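Local coordinates for proto-oncogene vav (Homo sapiens, PDB 6NEW), which probably acts as a guanine nucleotide exchange factor that activates Rac-type small GTPases by promoting release of their bound nucleotide, at residues 253-258 against 268-273; 235-240 against 286-291; 216-221 against 381-386. All coordinates share one frame; numbering follows the deposited sequence.

Contact 1. Residues 253-258 against 268-273; sequences GELKIT and RYAFLL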
loop_
_atom_site.group_PDB
_atom_site.type_symbol
_atom_site.label_atom_id
_atom_site.label_comp_id
_atom_site.label_asym_id
_atom_site.label_seq_id
_atom_site.Cartn_x
_atom_site.Cartn_y
_atom_site.Cartn_z
ATOM N N GLY A 253 7.019 2.001 -22.599
ATOM C CA GLY A 253 6.535 2.194 -23.954
ATOM C C GLY A 253 7.606 2.352 -25.004
ATOM O O GLY A 253 8.809 2.311 -24.720
ATOM N N GLU A 254 7.157 2.509 -26.237
ATOM C CA GLU A 254 8.043 2.669 -27.379
ATOM C C GLU A 254 8.442 4.121 -27.558
ATOM O O GLU A 254 7.688 5.049 -27.217
ATOM C CB GLU A 254 7.428 2.083 -28.672
ATOM C CG GLU A 254 6.126 2.747 -29.107
ATOM C CD GLU A 254 5.662 2.474 -30.526
ATOM O OE1 GLU A 254 5.778 1.314 -30.984
ATOM O OE2 GLU A 254 5.159 3.419 -31.176
ATOM N N LEU A 255 9.650 4.305 -28.073
ATOM C CA LEU A 255 10.226 5.615 -28.380
ATOM C C LEU A 255 11.376 5.427 -29.374
ATOM O O LEU A 255 11.761 4.288 -29.670
ATOM C CB LEU A 255 10.705 6.354 -27.091
ATOM C CG LEU A 255 11.669 5.627 -26.110
ATOM C CD1 LEU A 255 13.119 5.820 -26.489
ATOM C CD2 LEU A 255 11.520 6.175 -24.705
ATOM N N LYS A 256 11.889 6.537 -29.909
ATOM C CA LYS A 256 13.046 6.551 -30.807
ATOM C C LYS A 256 14.145 7.292 -30.075
ATOM O O LYS A 256 13.868 8.184 -29.263
ATOM C CB LYS A 256 12.711 7.192 -32.161
ATOM C CG LYS A 256 11.857 6.294 -33.061
ATOM C CD LYS A 256 11.447 7.006 -34.326
ATOM C CE LYS A 256 10.457 6.227 -35.162
ATOM N NZ LYS A 256 11.122 5.523 -36.284
ATOM N N ILE A 257 15.391 6.904 -30.308
ATOM C CA ILE A 257 16.487 7.477 -29.537
ATOM C C ILE A 257 17.785 7.660 -30.325
ATOM O O ILE A 257 18.129 6.850 -31.186
ATOM C CB ILE A 257 16.688 6.581 -28.258
ATOM C CG1 ILE A 257 17.714 7.171 -27.264
ATOM C CG2 ILE A 257 17.030 5.137 -28.634
ATOM C CD1 ILE A 257 17.593 6.630 -25.870
ATOM N N THR A 258 18.514 8.733 -29.982
ATOM C CA THR A 258 19.845 9.021 -30.499
ATOM C C THR A 258 20.754 9.285 -29.293
ATOM O O THR A 258 20.267 9.644 -28.223
ATOM C CB THR A 258 19.866 10.190 -31.522
ATOM O OG1 THR A 258 19.840 11.439 -30.842
ATOM C CG2 THR A 258 18.737 10.121 -32.574
ATOM N N ARG A 268 13.155 1.795 -30.166
ATOM C CA ARG A 268 13.406 1.134 -28.891
ATOM C C ARG A 268 12.141 1.070 -28.043
ATOM O O ARG A 268 11.137 1.719 -28.344
ATOM C CB ARG A 268 14.532 1.881 -28.109
ATOM C CG ARG A 268 15.948 1.744 -28.683
ATOM C CD ARG A 268 16.478 0.332 -28.620
ATOM N NE ARG A 268 17.870 0.226 -29.054
ATOM C CZ ARG A 268 18.255 -0.039 -30.298
ATOM N NH1 ARG A 268 17.362 -0.209 -31.261
ATOM N NH2 ARG A 268 19.548 -0.136 -30.585
ATOM N N TYR A 269 12.201 0.253 -26.996
ATOM C CA TYR A 269 11.174 0.120 -25.979
ATOM C C TYR A 269 11.857 0.433 -24.653
ATOM O O TYR A 269 12.929 -0.093 -24.378
ATOM C CB TYR A 269 10.573 -1.299 -25.951
ATOM C CG TYR A 269 9.251 -1.332 -25.221
ATOM C CD1 TYR A 269 9.197 -1.501 -23.836
ATOM C CD2 TYR A 269 8.056 -1.154 -25.903
ATOM C CE1 TYR A 269 7.981 -1.474 -23.152
ATOM C CE2 TYR A 269 6.838 -1.108 -25.227
ATOM C CZ TYR A 269 6.803 -1.293 -23.856
ATOM O OH TYR A 269 5.597 -1.317 -23.208
ATOM N N ALA A 270 11.258 1.312 -23.860
ATOM C CA ALA A 270 11.827 1.721 -22.588
ATOM C C ALA A 270 10.899 1.489 -21.418
ATOM O O ALA A 270 9.681 1.636 -21.544
ATOM C CB ALA A 270 12.228 3.200 -22.650
ATOM N N PHE A 271 11.505 1.215 -20.252
ATOM C CA PHE A 271 10.843 1.060 -18.948
ATOM C C PHE A 271 11.503 2.063 -18.022
ATOM O O PHE A 271 12.715 2.004 -17.786
ATOM C CB PHE A 271 10.999 -0.361 -18.347
ATOM C CG PHE A 271 10.447 -1.490 -19.172
ATOM C CD1 PHE A 271 11.218 -2.091 -20.158
ATOM C CD2 PHE A 271 9.162 -1.980 -18.937
ATOM C CE1 PHE A 271 10.699 -3.134 -20.929
ATOM C CE2 PHE A 271 8.645 -3.032 -19.700
ATOM C CZ PHE A 271 9.425 -3.615 -20.678
ATOM N N LEU A 272 10.705 2.992 -17.524
ATOM C CA LEU A 272 11.191 3.983 -16.596
ATOM C C LEU A 272 10.713 3.613 -15.214
ATOM O O LEU A 272 9.520 3.417 -15.010
ATOM C CB LEU A 272 10.708 5.407 -16.977
ATOM C CG LEU A 272 11.108 6.533 -16.020
ATOM C CD1 LEU A 272 12.584 6.662 -15.961
ATOM C CD2 LEU A 272 10.464 7.846 -16.416
ATOM N N LEU A 273 11.651 3.535 -14.278
ATOM C CA LEU A 273 11.412 3.261 -12.865
ATOM C C LEU A 273 12.012 4.472 -12.145
ATOM O O LEU A 273 12.585 5.317 -12.826
ATOM C CB LEU A 273 12.101 1.936 -12.458
ATOM C CG LEU A 273 11.509 0.674 -13.106
ATOM C CD1 LEU A 273 12.334 0.229 -14.285
ATOM C CD2 LEU A 273 11.392 -0.456 -12.106
#

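Contact 2. Residues 235-240 against 286-291; sequences SIENLD and SYDLKD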
loop_
_atom_site.group_PDB
_atom_site.type_symbol
_atom_site.label_atom_id
_atom_site.label_comp_id
_atom_site.label_asym_id
_atom_site.label_seq_id
_atom_site.Cartn_x
_atom_site.Cartn_y
_atom_site.Cartn_z
ATOM N N SER A 235 9.604 -10.558 -18.929
ATOM C CA SER A 235 9.610 -10.049 -20.289
ATOM C C SER A 235 10.966 -9.484 -20.738
ATOM O O SER A 235 11.208 -9.463 -21.942
ATOM C CB SER A 235 8.487 -9.034 -20.486
ATOM O OG SER A 235 8.795 -7.797 -19.868
ATOM N N ILE A 236 11.850 -9.062 -19.799
ATOM C CA ILE A 236 13.152 -8.485 -20.154
ATOM C C ILE A 236 14.287 -9.538 -20.150
ATOM O O ILE A 236 14.480 -10.270 -19.194
ATOM C CB ILE A 236 13.516 -7.205 -19.330
ATOM C CG1 ILE A 236 12.426 -6.122 -19.479
ATOM C CG2 ILE A 236 14.899 -6.625 -19.739
ATOM C CD1 ILE A 236 12.357 -5.172 -18.320
ATOM N N GLU A 237 15.075 -9.530 -21.222
ATOM C CA GLU A 237 16.211 -10.400 -21.470
ATOM C C GLU A 237 17.530 -9.671 -21.291
ATOM O O GLU A 237 17.646 -8.495 -21.652
ATOM C CB GLU A 237 16.136 -10.881 -22.911
ATOM C CG GLU A 237 15.409 -12.194 -23.094
ATOM C CD GLU A 237 15.743 -12.833 -24.429
ATOM O OE1 GLU A 237 16.577 -12.254 -25.159
ATOM O OE2 GLU A 237 15.151 -13.885 -24.766
ATOM N N ASN A 238 18.534 -10.399 -20.768
ATOM C CA ASN A 238 19.911 -9.960 -20.505
ATOM C C ASN A 238 19.986 -8.859 -19.443
ATOM O O ASN A 238 20.960 -8.088 -19.372
ATOM C CB ASN A 238 20.694 -9.593 -21.784
ATOM C CG ASN A 238 21.220 -10.778 -22.576
ATOM O OD1 ASN A 238 20.982 -11.958 -22.268
ATOM N ND2 ASN A 238 21.953 -10.480 -23.638
ATOM N N LEU A 239 18.969 -8.841 -18.575
ATOM C CA LEU A 239 18.895 -7.970 -17.415
ATOM C C LEU A 239 19.438 -8.862 -16.289
ATOM O O LEU A 239 18.804 -9.857 -15.944
ATOM C CB LEU A 239 17.432 -7.541 -17.155
ATOM C CG LEU A 239 17.124 -6.842 -15.827
ATOM C CD1 LEU A 239 17.990 -5.584 -15.612
ATOM C CD2 LEU A 239 15.655 -6.521 -15.728
ATOM N N ASP A 240 20.641 -8.558 -15.795
ATOM C CA ASP A 240 21.318 -9.361 -14.768
ATOM C C ASP A 240 20.908 -9.051 -13.301
ATOM O O ASP A 240 21.531 -9.586 -12.393
ATOM C CB ASP A 240 22.855 -9.235 -14.935
ATOM C CG ASP A 240 23.460 -7.888 -14.530
ATOM O OD1 ASP A 240 22.756 -6.854 -14.643
ATOM O OD2 ASP A 240 24.657 -7.862 -14.158
ATOM N N SER A 286 10.347 -11.307 -26.202
ATOM C CA SER A 286 11.061 -10.600 -25.137
ATOM C C SER A 286 11.692 -9.250 -25.574
ATOM O O SER A 286 11.911 -9.004 -26.765
ATOM C CB SER A 286 12.145 -11.508 -24.561
ATOM O OG SER A 286 13.104 -11.836 -25.555
ATOM N N TYR A 287 11.988 -8.388 -24.578
ATOM C CA TYR A 287 12.652 -7.100 -24.753
ATOM C C TYR A 287 14.102 -7.341 -24.368
ATOM O O TYR A 287 14.360 -7.848 -23.283
ATOM C CB TYR A 287 12.028 -6.034 -23.830
ATOM C CG TYR A 287 10.535 -5.829 -23.997
ATOM C CD1 TYR A 287 10.037 -4.928 -24.934
ATOM C CD2 TYR A 287 9.628 -6.445 -23.143
ATOM C CE1 TYR A 287 8.665 -4.717 -25.078
ATOM C CE2 TYR A 287 8.253 -6.229 -23.265
ATOM C CZ TYR A 287 7.775 -5.372 -24.245
ATOM O OH TYR A 287 6.423 -5.142 -24.377
ATOM N N ASP A 288 15.042 -7.048 -25.266
ATOM C CA ASP A 288 16.455 -7.255 -24.977
ATOM C C ASP A 288 17.106 -5.952 -24.515
ATOM O O ASP A 288 17.091 -4.968 -25.241
ATOM C CB ASP A 288 17.198 -7.895 -26.162
ATOM C CG ASP A 288 18.554 -8.457 -25.762
ATOM O OD1 ASP A 288 18.588 -9.555 -25.150
ATOM O OD2 ASP A 288 19.577 -7.787 -26.023
ATOM N N LEU A 289 17.643 -5.944 -23.287
ATOM C CA LEU A 289 18.284 -4.776 -22.684
ATOM C C LEU A 289 19.551 -4.368 -23.431
ATOM O O LEU A 289 20.472 -5.172 -23.571
ATOM C CB LEU A 289 18.526 -4.969 -21.169
ATOM C CG LEU A 289 19.152 -3.778 -20.429
ATOM C CD1 LEU A 289 18.159 -2.649 -20.243
ATOM C CD2 LEU A 289 19.744 -4.200 -19.107
ATOM N N LYS A 290 19.562 -3.119 -23.944
ATOM C CA LYS A 290 20.653 -2.546 -24.744
ATOM C C LYS A 290 21.396 -1.479 -23.968
ATOM O O LYS A 290 22.624 -1.414 -24.025
ATOM C CB LYS A 290 20.111 -1.948 -26.065
ATOM C CG LYS A 290 19.337 -2.931 -26.968
ATOM C CD LYS A 290 20.228 -3.628 -28.006
ATOM C CE LYS A 290 20.728 -4.979 -27.542
ATOM N NZ LYS A 290 21.747 -5.550 -28.460
ATOM N N ASP A 291 20.648 -0.636 -23.240
ATOM C CA ASP A 291 21.224 0.454 -22.481
ATOM C C ASP A 291 20.569 0.608 -21.116
ATOM O O ASP A 291 19.349 0.754 -21.013
ATOM C CB ASP A 291 21.112 1.756 -23.294
ATOM C CG ASP A 291 22.326 2.678 -23.269
ATOM O OD1 ASP A 291 22.997 2.756 -22.209
ATOM O OD2 ASP A 291 22.554 3.383 -24.278
#

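Contact 3. Residues 216-221 against 381-386; sequences VNEVKR and LLRGTF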
loop_
_atom_site.group_PDB
_atom_site.type_symbol
_atom_site.label_atom_id
_atom_site.label_comp_id
_atom_site.label_asym_id
_atom_site.label_seq_id
_atom_site.Cartn_x
_atom_site.Cartn_y
_atom_site.Cartn_z
ATOM N N VAL A 216 -2.485 -0.263 5.430
ATOM C CA VAL A 216 -3.267 -1.342 4.817
ATOM C C VAL A 216 -3.482 -1.074 3.327
ATOM O O VAL A 216 -3.271 -1.965 2.504
ATOM C CB VAL A 216 -4.595 -1.563 5.605
ATOM C CG1 VAL A 216 -5.579 -2.442 4.844
ATOM C CG2 VAL A 216 -4.307 -2.153 6.978
ATOM N N ASN A 217 -3.829 0.165 2.985
ATOM C CA ASN A 217 -4.033 0.577 1.599
ATOM C C ASN A 217 -2.722 0.594 0.803
ATOM O O ASN A 217 -2.720 0.173 -0.360
ATOM C CB ASN A 217 -4.744 1.922 1.547
ATOM C CG ASN A 217 -6.184 1.828 1.976
ATOM O OD1 ASN A 217 -6.945 0.987 1.485
ATOM N ND2 ASN A 217 -6.603 2.702 2.879
ATOM N N GLU A 218 -1.604 1.027 1.449
ATOM C CA GLU A 218 -0.288 1.083 0.814
ATOM C C GLU A 218 0.284 -0.298 0.591
ATOM O O GLU A 218 0.989 -0.508 -0.394
ATOM C CB GLU A 218 0.693 1.989 1.570
ATOM C CG GLU A 218 0.374 3.481 1.529
ATOM C CD GLU A 218 -0.197 4.054 0.247
ATOM O OE1 GLU A 218 0.449 3.909 -0.813
ATOM O OE2 GLU A 218 -1.286 4.670 0.306
ATOM N N VAL A 219 -0.081 -1.258 1.457
ATOM C CA VAL A 219 0.332 -2.665 1.348
ATOM C C VAL A 219 -0.285 -3.277 0.084
ATOM O O VAL A 219 0.417 -3.926 -0.693
ATOM C CB VAL A 219 0.029 -3.474 2.641
ATOM C CG1 VAL A 219 0.107 -4.977 2.398
ATOM C CG2 VAL A 219 0.978 -3.067 3.759
ATOM N N LYS A 220 -1.585 -3.025 -0.140
ATOM C CA LYS A 220 -2.329 -3.510 -1.309
ATOM C C LYS A 220 -1.705 -2.928 -2.592
ATOM O O LYS A 220 -1.377 -3.694 -3.503
ATOM C CB LYS A 220 -3.811 -3.122 -1.168
ATOM C CG LYS A 220 -4.744 -3.769 -2.186
ATOM C CD LYS A 220 -6.175 -3.217 -2.053
ATOM C CE LYS A 220 -7.175 -3.923 -2.944
ATOM N NZ LYS A 220 -7.002 -3.579 -4.382
ATOM N N ARG A 221 -1.417 -1.640 -2.556
ATOM C CA ARG A 221 -0.821 -0.916 -3.637
ATOM C C ARG A 221 0.558 -1.394 -4.010
ATOM O O ARG A 221 0.870 -1.420 -5.143
ATOM C CB ARG A 221 -0.795 0.549 -3.299
ATOM C CG ARG A 221 -1.743 1.366 -4.122
ATOM C CD ARG A 221 -1.822 2.801 -3.662
ATOM N NE ARG A 221 -3.211 3.218 -3.526
ATOM C CZ ARG A 221 -3.683 3.889 -2.478
ATOM N NH1 ARG A 221 -4.957 4.228 -2.412
ATOM N NH2 ARG A 221 -2.875 4.215 -1.487
ATOM N N LEU A 381 3.758 5.799 11.068
ATOM C CA LEU A 381 4.369 4.660 10.397
ATOM C C LEU A 381 4.777 4.944 8.969
ATOM O O LEU A 381 4.065 5.654 8.263
ATOM C CB LEU A 381 3.357 3.493 10.354
ATOM C CG LEU A 381 3.105 2.721 11.628
ATOM C CD1 LEU A 381 1.857 1.877 11.502
ATOM C CD2 LEU A 381 4.265 1.835 11.956
ATOM N N LEU A 382 5.862 4.290 8.517
ATOM C CA LEU A 382 6.264 4.305 7.123
ATOM C C LEU A 382 5.404 3.216 6.472
ATOM O O LEU A 382 5.376 2.088 6.940
ATOM C CB LEU A 382 7.775 4.097 6.960
ATOM C CG LEU A 382 8.519 5.417 6.967
ATOM C CD1 LEU A 382 9.858 5.293 7.574
ATOM C CD2 LEU A 382 8.638 5.979 5.598
ATOM N N ARG A 383 4.600 3.610 5.487
ATOM C CA ARG A 383 3.555 2.811 4.847
ATOM C C ARG A 383 3.951 1.961 3.657
ATOM O O ARG A 383 4.529 2.465 2.698
ATOM C CB ARG A 383 2.405 3.726 4.422
ATOM C CG ARG A 383 1.660 4.335 5.580
ATOM C CD ARG A 383 1.491 5.808 5.371
ATOM N NE ARG A 383 1.214 6.494 6.629
ATOM C CZ ARG A 383 1.267 7.811 6.776
ATOM N NH1 ARG A 383 1.573 8.590 5.749
ATOM N NH2 ARG A 383 1.010 8.361 7.956
ATOM N N GLY A 384 3.528 0.701 3.696
ATOM C CA GLY A 384 3.748 -0.258 2.630
ATOM C C GLY A 384 4.803 -1.297 2.916
ATOM O O GLY A 384 5.257 -1.450 4.053
ATOM N N THR A 385 5.197 -2.015 1.871
ATOM C CA THR A 385 6.170 -3.107 1.955
ATOM C C THR A 385 7.396 -2.828 1.098
ATOM O O THR A 385 8.369 -3.571 1.176
ATOM C CB THR A 385 5.502 -4.423 1.486
ATOM O OG1 THR A 385 5.008 -4.259 0.156
ATOM C CG2 THR A 385 4.354 -4.874 2.400
ATOM N N PHE A 386 7.352 -1.764 0.286
ATOM C CA PHE A 386 8.400 -1.471 -0.672
ATOM C C PHE A 386 8.672 0.021 -0.763
ATOM O O PHE A 386 7.728 0.765 -0.961
ATOM C CB PHE A 386 7.880 -2.012 -2.015
ATOM C CG PHE A 386 8.754 -1.901 -3.229
ATOM C CD1 PHE A 386 9.922 -2.639 -3.329
ATOM C CD2 PHE A 386 8.346 -1.150 -4.330
ATOM C CE1 PHE A 386 10.713 -2.567 -4.479
ATOM C CE2 PHE A 386 9.132 -1.081 -5.482
ATOM C CZ PHE A 386 10.309 -1.793 -5.551
#

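Contact 1. Residues 253-258 against 268-273
Gly253 and Ala270 are bonded in both directions, and Leu255 and Arg268 repeat the pattern two residues along, in the antiparallel hairpin of strands 249-258 and 266-273 in the PH-domain sheet. The bond from Ala270 N to Gly253 O is 2.8 Å and nearly straight (176° at the hydrogen); that from Leu255 N to Arg268 O, at 3.0 Å, leaves its donor tilted well out of the carbonyl plane. Between these two pairs lies the non-hydrogen-bonded pair Glu254–Tyr269, where the two CA atoms are only 4.3 Å apart. Packing is tight where the Tyr269 ring, swung opposite its own N by a chi1 of -162°, lies over Gly253, whose CA makes a CH-pi contact with the ring face, 3.9 Å from the centroid. The backbone angles of Gly253 would press any CB against the preceding carbonyl oxygen. Tyr269 OH continues to Asp252, which fixes the outer end of the ring. On the opposite face of the sheet, with Leu255, Ala270 and Arg268, Leu255 CD2 meets Ala270 CB at 3.7 Å, and Arg268 CG lies 3.6 Å from Ile257 CG2 while the guanidinium leads away. The solvent side is looser: the extended Glu254 chain carries its carboxylate away from strand 268-273, beside Trp313. Strand 327-332 flanks the hairpin beside 253-258 and strand 276-283 beside 268-273, while Trp341 of helix 335-352 packs on Ala270.

Contact 2. Residues 235-240 against 286-291
A parallel edge pairing of Ile236 with Tyr287 and Glu237 with Asp288 adds a short strand to the PH-domain sheet exactly where the long helix 196-235 ends. Ile236 is the first residue to leave helical geometry, and the chain passes straight from helix into sheet. Three backbone bonds hold the pairing, staggered as parallel strands require: Tyr287 N gives to Ser235 O (3.0 Å), Glu237 N to Tyr287 O (2.8 Å), and Leu289 N to Glu237 O (3.0 Å, 176° at the hydrogen). Glu237 is thus gripped through both its N and its O.

On the face of Ile236 and Tyr287 the contacts are apolar or made at a ring edge. Ser235 CB lies in the plane of the Tyr287 ring, at its edge, while Ser235 OG is bonded back to Phe232 O. Ile236 CG2 reaches Leu289 CB at 4.2 Å.

The face of Glu237 and Asp288 is acidic. The Glu237 chain, extended beyond CG, lies over Ser286, with CG 3.6 Å from Ser286 CB. Its OE1 comes within 3.4 Å of Asp288 OD1, two carboxylates whose planes stand 86° apart. Arg283 bridges both of these oxygens, and its positive charge probably offsets their repulsion. Replacing Glu237 with an alanine would remove one of the two carboxylates paired with Arg283 and is likely to leave that guanidinium freer to turn, with Ser286 less covered.

Past the paired residues the segments separate, and the last touch is apolar. Leu289, whose chi1 of -178° points CG directly away from the backbone N, sends CD2 toward the loop, where it meets Leu239 CD1 at 4.1 Å.

Contact 3. Residues 216-221 against 381-386
Glu218 and Val219 on the long helix 196-235 meet Arg383, Gly384 and Thr385, part of a loop of the zinc-binding C1 domain, so that the C1 domain is docked against the helix that leads from the RhoGEF (DH) domain to the PH domain. The interface is small, and between the two segments it consists of van der Waals contacts.

The closest of these are aliphatic. Glu218 CG sits 3.5 Å from Arg383 CB, the two chains crossing at a slant with their methylene groups touching and their charged ends turned elsewhere. The Glu218 chain bends at chi2 (-37°) and takes its carboxylate away from the loop. Arg383 also bends at chi2, and its guanidinium goes to Asp211, about two turns earlier on the same helix, in a salt bridge through NH2.

Packing against the Gly384 backbone comes next. Glu218 CB lies 3.8 Å from Gly384 N, Val219 CG2 is 4.1 Å from Gly384 CA, and the CA atoms of Val219 and Gly384 are only 4.4 Å apart. A side chain on Gly384 would be driven into the carbonyl oxygen of Arg383 by the backbone angles, and its CB would also come near Glu218 O.

Polar anchors lie around this patch. Asp222 OD2 accepts from the backbone N of both Thr385 and Phe386, and Asp211 takes Leu381 N as well as Arg383, so two carboxylates, one before and one after Glu218 and Val219 along the helix, hold the loop. Leu381 O is in turn hydrogen-bonded to NE2 of His400, a zinc ligand, which ties the loop to the metal site.

The remaining contact is between methyls: Val219 CG2 stands 4.1 Å from Thr385 CG2.

How the contacts relate
Contacts 1 and 2 belong to one PH-domain sheet, with centres 12 Å apart, and they touch through aromatic residues: Tyr269 CG is 3.4 Å from Tyr287 CE1, and Phe271 packs on both Tyr287 and Ile236. Contact 1 is nested in the loop closed by contact 2, and both are nested in the one closed by contact 3. Contact 3 lies about 29 Å, centre to centre, from each of them and touches neither, yet helix 196-235 supplies its 216-221 side and runs directly into strand 236-237 of contact 2. The helix thus links the two. In contact 3 the Arg383 side chain lies about 6 Å from a bound zinc ion.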